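Local coordinates for protein putative Glycerophosphoryl diester phosphodiesterase (Silicibacter pomeroyi, PDB 3L12) that binds a magnesium ion and is a putative member of the glycerophosphoryl diester phosphodiesterase family, built on a TIM-barrel fold, at residues 31-35 with 36-40; 133-136 with 137-141; 164-167 with 168-172. One frame throughout, in Å; residues are numbered along the deposited sequence.

Contact 1 (31-35 with 36-40); sequences PENTL and EGFAF
The flat groups of Asn33 and Phe38 meet at an edge: Asn33 OD1 lies near the plane of the Phe38 ring, 3.5 Å from CZ, with the amide turned 41° from the ring. Further round, Thr34 O approaches the same ring obliquely, 2.9 Å from Phe38 CD2. The setting is an N-cap, the motif by which the chain enters helix 35-43 of this TIM-barrel protein.

Thr34 is the capping residue. Its OG1 accepts from Gly37 N at 3.0 Å, meeting an amide at the open first turn, and donates to Pro31 O at 2.8 Å. One hydroxyl therefore ties the preceding loop to the helix. Its placement follows from a chi1 of 62°, which sets OG1 between the backbone N and the carbonyl carbon. The first regular turn follows, with Phe38 N bonded to Thr34 O and Ala39 N to Leu35 O.

Beyond the two segments, Leu49 and Phe51 of strand 48-55 and Leu132 of helix 129-137 pack against Phe38. Asn33 ND2 is hydrogen-bonded to Asp52 OD2, and Asp52 is a magnesium ligand; with its side chain about 6 Å from the metal, Asn33 probably helps to position that carboxylate from the second shell.

The Glu36 chain bends at chi2 (74°), which brings OE1 back toward Leu35. There a single water accepts from Leu35 N at 2.9 Å and donates to Glu36 OE1 at 2.8 Å.

Contact 2 (133-136 with 137-141); sequences LDLC and AGYGD
Tyr139 lies back along the last turn of the helix that Leu135 and Cys136 belong to, and can be traced from its root outward. Tyr139 CB comes first, 3.6 Å from Cys136 O. Past CG, which stays near Cys136 O, Tyr139 CD1 reaches Leu135 O at 3.1 Å, and Tyr139 CE1 stays with the same oxygen at 3.3 Å. Leu135 O and Cys136 O both lie at the ring edge, near its plane. Tyr139 CE1 also meets Leu135 CD1 at 4.1 Å; the two side chains run side by side and point the same way. Farthest out, OH packs against Ala39 of helix 35-43. The Tyr139 chi1 of -69° turns CG away from its own carbonyl carbon and back alongside the helix end.

Here the helix loosens at its C-terminal end. Ala137 N still bonds to Leu133 O in the regular four-residue spacing, and Gly138 N reaches Asp134 O at 3.1 Å while making a weak second bond to Leu135 O. Tyr139 N then shortens the span to three residues, bonding Cys136 O at 3.1 Å from well above the carbonyl plane. Ala137 to Gly140 form a type I beta turn, with Gly140 N bonded to Ala137 O at 3.0 Å, and Gly140, with its positive phi of 61°, leads the chain out of helical geometry.

The helix end packs on strand 145-150 and beside helix 35-43: Leu133 and Cys136 touch Leu146 of the strand, whereas Leu135 and Tyr139 pack on the helix through Leu35, Ala39 and Leu42.

Contact 3 (164-167 with 168-172); sequences AEMV and AAVLA
Val167 and Leu171, one helical turn apart, lie side by side and point the same way, CG1 of the valine resting 3.7 Å from CD1 of the leucine. Leu171 also leans on the backbone it climbed from, its CG being 3.4 Å from Val167 O. That same oxygen accepts Leu171 N at 2.9 Å, so Val167 O meets both the backbone and the side chain of Leu171. Next to this pair Val170 repeats the pattern: its CG2 sits 3.4 Å from Met166 O, which takes the nearly straight bond of Val170 N (3.0 Å, 171° at the hydrogen). The side chains of the two residues come only loosely together, Met166 CG (the residue is a selenomethionine) and Val170 CG2 being 4.5 Å apart. Since chi1 of Val170 is 168°, CG2 lies opposite its carbonyl carbon and is turned back toward the preceding turn.

These placements depend on an unbroken alpha-helix. Ala168 N bonds to Ala164 O and Ala169 N to Glu165 O, and the methyl carbon CB of Ala169 lies 3.3 Å from Glu165 O. Ala164 O has a second partner, Gln199 NE2, which binds this turn to the next helix.

Helix 160-176 is the connection of a beta-alpha-beta unit between strands 145-150 and 183-187. Met166 and Ala169 touch Met55, and Val170 touches Val53, on strand 48-55; Val170 and Leu171 pack on Met185 of strand 183-187; Val167, Ala168 and Leu171 adjoin helix 190-199.

Overall arrangement
From the N terminus the three contacts come one after another along the chain, and none nests or crosses; each is a continuous stretch that closes no long loop, and they lie on three helices, 35-43, 129-137 and 160-176. Contact 1 starts helix 35-43 after strand 19-23, contact 2 finishes helix 129-137 before strand 145-150, and contact 3 lies within helix 160-176, beyond that strand. Contacts 1 and 2 are far apart in sequence yet touch in space, Leu135 CD2 lying 3.9 Å from Leu35 O, so one helix start is laid against another helix end. Contact 3 touches neither; its nearest atoms are about 12 Å from contact 1 but about 5 Å from contact 2.

Contact 1 (31-35 with 36-40)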
loop_
_atom_site.group_PDB
_atom_site.type_symbol
_atom_site.label_atom_id
_atom_site.label_comp_id
_atom_site.label_asym_id
_atom_site.label_seq_id
_atom_site.Cartn_x
_atom_site.Cartn_y
_atom_site.Cartn_z
ATOM N N PRO A 31 3.640 -7.290 2.953
ATOM C CA PRO A 31 4.327 -8.595 3.012
ATOM C C PRO A 31 4.076 -9.397 1.753
ATOM O O PRO A 31 2.917 -9.566 1.314
ATOM C CB PRO A 31 3.724 -9.269 4.267
ATOM C CG PRO A 31 2.633 -8.453 4.630
ATOM C CD PRO A 31 2.861 -7.044 4.179
ATOM N N GLU A 32 5.136 -9.950 1.243
ATOM C CA GLU A 32 5.062 -10.627 -0.032
ATOM C C GLU A 32 4.262 -11.910 0.005
ATOM O O GLU A 32 4.191 -12.581 1.008
ATOM C CB GLU A 32 6.470 -10.948 -0.488
ATOM C CG GLU A 32 7.191 -12.043 0.368
ATOM C CD GLU A 32 8.634 -12.169 0.009
ATOM O OE1 GLU A 32 9.397 -11.238 0.399
ATOM O OE2 GLU A 32 8.992 -13.152 -0.644
ATOM N N ASN A 33 3.688 -12.277 -1.132
ATOM C CA ASN A 33 2.976 -13.542 -1.261
ATOM C C ASN A 33 1.910 -13.791 -0.167
ATOM O O ASN A 33 1.669 -14.956 0.298
ATOM C CB ASN A 33 3.984 -14.681 -1.405
ATOM C CG ASN A 33 4.572 -14.767 -2.784
ATOM O OD1 ASN A 33 3.884 -14.488 -3.772
ATOM N ND2 ASN A 33 5.831 -15.242 -2.886
ATOM N N THR A 34 1.246 -12.702 0.247
ATOM C CA THR A 34 0.173 -12.796 1.212
ATOM C C THR A 34 -1.153 -12.383 0.583
ATOM O O THR A 34 -1.218 -11.536 -0.309
ATOM C CB THR A 34 0.395 -11.933 2.461
ATOM O OG1 THR A 34 0.465 -10.551 2.090
ATOM C CG2 THR A 34 1.762 -12.378 3.149
ATOM N N LEU A 35 -2.221 -13.015 1.003
ATOM C CA LEU A 35 -3.591 -12.633 0.535
ATOM C C LEU A 35 -3.813 -11.145 0.789
ATOM O O LEU A 35 -4.369 -10.437 -0.028
ATOM C CB LEU A 35 -4.636 -13.461 1.197
ATOM C CG LEU A 35 -4.636 -14.999 1.007
ATOM C CD1 LEU A 35 -5.902 -15.646 1.780
ATOM C CD2 LEU A 35 -4.641 -15.352 -0.471
ATOM N N GLU A 36 -3.326 -10.655 1.930
ATOM C CA GLU A 36 -3.441 -9.228 2.245
ATOM C C GLU A 36 -2.740 -8.340 1.216
ATOM O O GLU A 36 -3.296 -7.309 0.763
ATOM C CB GLU A 36 -2.948 -8.970 3.690
ATOM C CG GLU A 36 -3.728 -9.750 4.802
ATOM C CD GLU A 36 -3.458 -11.259 4.928
ATOM O OE1 GLU A 36 -2.662 -11.853 4.185
ATOM O OE2 GLU A 36 -4.070 -11.909 5.790
ATOM N N GLY A 37 -1.550 -8.727 0.812
ATOM C CA GLY A 37 -0.778 -7.984 -0.150
ATOM C C GLY A 37 -1.373 -8.080 -1.544
ATOM O O GLY A 37 -1.325 -7.120 -2.324
ATOM N N PHE A 38 -1.984 -9.246 -1.861
ATOM C CA PHE A 38 -2.620 -9.375 -3.175
ATOM C C PHE A 38 -3.847 -8.496 -3.283
ATOM O O PHE A 38 -4.041 -7.850 -4.298
ATOM C CB PHE A 38 -2.926 -10.841 -3.549
ATOM C CG PHE A 38 -1.709 -11.697 -3.742
ATOM C CD1 PHE A 38 -0.765 -11.383 -4.717
ATOM C CD2 PHE A 38 -1.458 -12.807 -2.929
ATOM C CE1 PHE A 38 0.366 -12.184 -4.906
ATOM C CE2 PHE A 38 -0.318 -13.576 -3.104
ATOM C CZ PHE A 38 0.581 -13.278 -4.107
ATOM N N ALA A 39 -4.635 -8.426 -2.218
ATOM C CA ALA A 39 -5.800 -7.569 -2.227
ATOM C C ALA A 39 -5.412 -6.120 -2.335
ATOM O O ALA A 39 -6.071 -5.340 -3.038
ATOM C CB ALA A 39 -6.631 -7.785 -0.972
ATOM N N PHE A 40 -4.359 -5.717 -1.616
ATOM C CA PHE A 40 -3.876 -4.358 -1.727
ATOM C C PHE A 40 -3.488 -4.051 -3.213
ATOM O O PHE A 40 -3.864 -3.007 -3.786
ATOM C CB PHE A 40 -2.620 -4.110 -0.876
ATOM C CG PHE A 40 -1.816 -2.927 -1.397
ATOM C CD1 PHE A 40 -2.357 -1.651 -1.264
ATOM C CD2 PHE A 40 -0.622 -3.087 -2.122
ATOM C CE1 PHE A 40 -1.704 -0.535 -1.779
ATOM C CE2 PHE A 40 0.006 -1.974 -2.640
ATOM C CZ PHE A 40 -0.539 -0.704 -2.463
HETATM O O HOH W 1 -1.980 -14.524 3.493
#

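Contact 2 (133-136 with 137-141)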
loop_
_atom_site.group_PDB
_atom_site.type_symbol
_atom_site.label_atom_id
_atom_site.label_comp_id
_atom_site.label_asym_id
_atom_site.label_seq_id
_atom_site.Cartn_x
_atom_site.Cartn_y
_atom_site.Cartn_z
ATOM N N LEU A 133 -6.362 -18.381 -5.469
ATOM C CA LEU A 133 -7.198 -18.439 -6.667
ATOM C C LEU A 133 -8.653 -18.119 -6.336
ATOM O O LEU A 133 -9.318 -17.486 -7.143
ATOM C CB LEU A 133 -7.064 -19.779 -7.370
ATOM C CG LEU A 133 -5.650 -20.080 -7.887
ATOM C CD1 LEU A 133 -5.648 -21.486 -8.479
ATOM C CD2 LEU A 133 -5.011 -19.053 -8.924
ATOM N N ASP A 134 -9.138 -18.544 -5.173
ATOM C CA ASP A 134 -10.485 -18.198 -4.699
ATOM C C ASP A 134 -10.647 -16.656 -4.578
ATOM O O ASP A 134 -11.648 -16.038 -5.063
ATOM C CB ASP A 134 -10.733 -18.878 -3.354
ATOM C CG ASP A 134 -12.201 -18.896 -2.939
ATOM O OD1 ASP A 134 -13.109 -18.736 -3.778
ATOM O OD2 ASP A 134 -12.447 -19.149 -1.760
ATOM N N LEU A 135 -9.660 -16.031 -3.956
ATOM C CA LEU A 135 -9.636 -14.587 -3.833
ATOM C C LEU A 135 -9.692 -13.927 -5.215
ATOM O O LEU A 135 -10.515 -13.039 -5.445
ATOM C CB LEU A 135 -8.371 -14.132 -3.106
ATOM C CG LEU A 135 -8.084 -12.630 -3.011
ATOM C CD1 LEU A 135 -9.152 -11.993 -2.140
ATOM C CD2 LEU A 135 -6.708 -12.338 -2.430
ATOM N N CYS A 136 -8.856 -14.371 -6.132
ATOM C CA CYS A 136 -8.784 -13.756 -7.474
ATOM C C CYS A 136 -10.095 -13.959 -8.256
ATOM O O CYS A 136 -10.607 -13.023 -8.864
ATOM C CB CYS A 136 -7.607 -14.288 -8.299
ATOM S SG CYS A 136 -6.014 -13.799 -7.738
ATOM N N ALA A 137 -10.631 -15.170 -8.208
ATOM C CA ALA A 137 -11.861 -15.500 -8.941
ATOM C C ALA A 137 -13.045 -14.653 -8.462
ATOM O O ALA A 137 -13.936 -14.323 -9.261
ATOM C CB ALA A 137 -12.172 -16.996 -8.836
ATOM N N GLY A 138 -13.040 -14.277 -7.187
ATOM C CA GLY A 138 -14.053 -13.397 -6.610
ATOM C C GLY A 138 -14.189 -12.009 -7.240
ATOM O O GLY A 138 -15.245 -11.359 -7.094
ATOM N N TYR A 139 -13.160 -11.536 -7.941
ATOM C CA TYR A 139 -13.223 -10.239 -8.620
ATOM C C TYR A 139 -13.958 -10.351 -9.974
ATOM O O TYR A 139 -14.147 -9.346 -10.643
ATOM C CB TYR A 139 -11.824 -9.645 -8.797
ATOM C CG TYR A 139 -11.194 -9.225 -7.488
ATOM C CD1 TYR A 139 -10.593 -10.160 -6.653
ATOM C CD2 TYR A 139 -11.126 -7.877 -7.105
ATOM C CE1 TYR A 139 -9.974 -9.780 -5.455
ATOM C CE2 TYR A 139 -10.512 -7.497 -5.909
ATOM C CZ TYR A 139 -9.939 -8.460 -5.083
ATOM O OH TYR A 139 -9.313 -8.100 -3.877
ATOM N N GLY A 140 -14.309 -11.570 -10.391
ATOM C CA GLY A 140 -15.072 -11.783 -11.625
ATOM C C GLY A 140 -14.353 -11.300 -12.870
ATOM O O GLY A 140 -13.201 -11.681 -13.136
ATOM N N ASP A 141 -15.009 -10.419 -13.622
ATOM C CA ASP A 141 -14.410 -9.876 -14.821
ATOM C C ASP A 141 -13.195 -9.030 -14.491
ATOM O O ASP A 141 -12.377 -8.815 -15.356
ATOM C CB ASP A 141 -15.396 -9.035 -15.613
ATOM C CG ASP A 141 -16.417 -9.876 -16.354
ATOM O OD1 ASP A 141 -16.247 -11.119 -16.459
ATOM O OD2 ASP A 141 -17.377 -9.275 -16.859
#

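Contact 3 (164-167 with 168-172)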
loop_
_atom_site.group_PDB
_atom_site.type_symbol
_atom_site.label_atom_id
_atom_site.label_comp_id
_atom_site.label_asym_id
_atom_site.label_seq_id
_atom_site.Cartn_x
_atom_site.Cartn_y
_atom_site.Cartn_z
ATOM N N ALA A 164 6.074 -34.177 -12.077
ATOM C CA ALA A 164 4.814 -34.231 -12.843
ATOM C C ALA A 164 3.629 -34.037 -11.893
ATOM O O ALA A 164 2.608 -33.432 -12.252
ATOM C CB ALA A 164 4.657 -35.574 -13.600
ATOM N N GLU A 165 3.761 -34.585 -10.683
ATOM C CA GLU A 165 2.737 -34.448 -9.654
ATOM C C GLU A 165 2.569 -32.983 -9.244
ATOM O O GLU A 165 1.466 -32.533 -8.969
ATOM C CB GLU A 165 3.061 -35.283 -8.436
ATOM C CG GLU A 165 2.833 -36.792 -8.641
ATOM C CD GLU A 165 3.474 -37.630 -7.543
ATOM O OE1 GLU A 165 3.853 -37.060 -6.503
ATOM O OE2 GLU A 165 3.601 -38.850 -7.735
HETATM N N MSE A 166 3.669 -32.252 -9.175
HETATM C CA MSE A 166 3.600 -30.805 -8.837
HETATM C C MSE A 166 2.735 -30.094 -9.862
HETATM O O MSE A 166 1.805 -29.362 -9.532
HETATM C CB MSE A 166 4.979 -30.181 -8.803
HETATM C CG MSE A 166 4.913 -28.644 -8.774
HETATM SE SE MSE A 166 6.588 -27.830 -8.358
HETATM C CE MSE A 166 5.766 -26.279 -7.741
ATOM N N VAL A 167 3.061 -30.321 -11.134
ATOM C CA VAL A 167 2.325 -29.708 -12.222
ATOM C C VAL A 167 0.843 -30.080 -12.135
ATOM O O VAL A 167 -0.025 -29.210 -12.188
ATOM C CB VAL A 167 2.947 -30.060 -13.601
ATOM C CG1 VAL A 167 2.004 -29.590 -14.769
ATOM C CG2 VAL A 167 4.307 -29.426 -13.750
ATOM N N ALA A 168 0.548 -31.336 -11.892
ATOM C CA ALA A 168 -0.849 -31.778 -11.838
ATOM C C ALA A 168 -1.624 -31.137 -10.676
ATOM O O ALA A 168 -2.833 -30.819 -10.807
ATOM C CB ALA A 168 -0.923 -33.315 -11.761
ATOM N N ALA A 169 -0.941 -30.998 -9.544
ATOM C CA ALA A 169 -1.519 -30.402 -8.363
ATOM C C ALA A 169 -1.829 -28.905 -8.571
ATOM O O ALA A 169 -2.887 -28.443 -8.202
ATOM C CB ALA A 169 -0.575 -30.646 -7.143
ATOM N N VAL A 170 -0.884 -28.185 -9.158
ATOM C CA VAL A 170 -1.090 -26.786 -9.500
ATOM C C VAL A 170 -2.267 -26.666 -10.467
ATOM O O VAL A 170 -3.189 -25.860 -10.288
ATOM C CB VAL A 170 0.206 -26.181 -10.062
ATOM C CG1 VAL A 170 -0.044 -24.827 -10.698
ATOM C CG2 VAL A 170 1.246 -26.091 -8.945
ATOM N N LEU A 171 -2.306 -27.515 -11.484
ATOM C CA LEU A 171 -3.416 -27.454 -12.475
ATOM C C LEU A 171 -4.784 -27.772 -11.878
ATOM O O LEU A 171 -5.779 -27.160 -12.260
ATOM C CB LEU A 171 -3.135 -28.372 -13.655
ATOM C CG LEU A 171 -2.007 -27.852 -14.551
ATOM C CD1 LEU A 171 -1.584 -28.913 -15.586
ATOM C CD2 LEU A 171 -2.398 -26.531 -15.248
ATOM N N ALA A 172 -4.830 -28.728 -10.958
ATOM C CA ALA A 172 -6.072 -29.092 -10.278
ATOM C C ALA A 172 -6.646 -27.867 -9.581
ATOM O O ALA A 172 -7.878 -27.621 -9.643
ATOM C CB ALA A 172 -5.853 -30.238 -9.278
#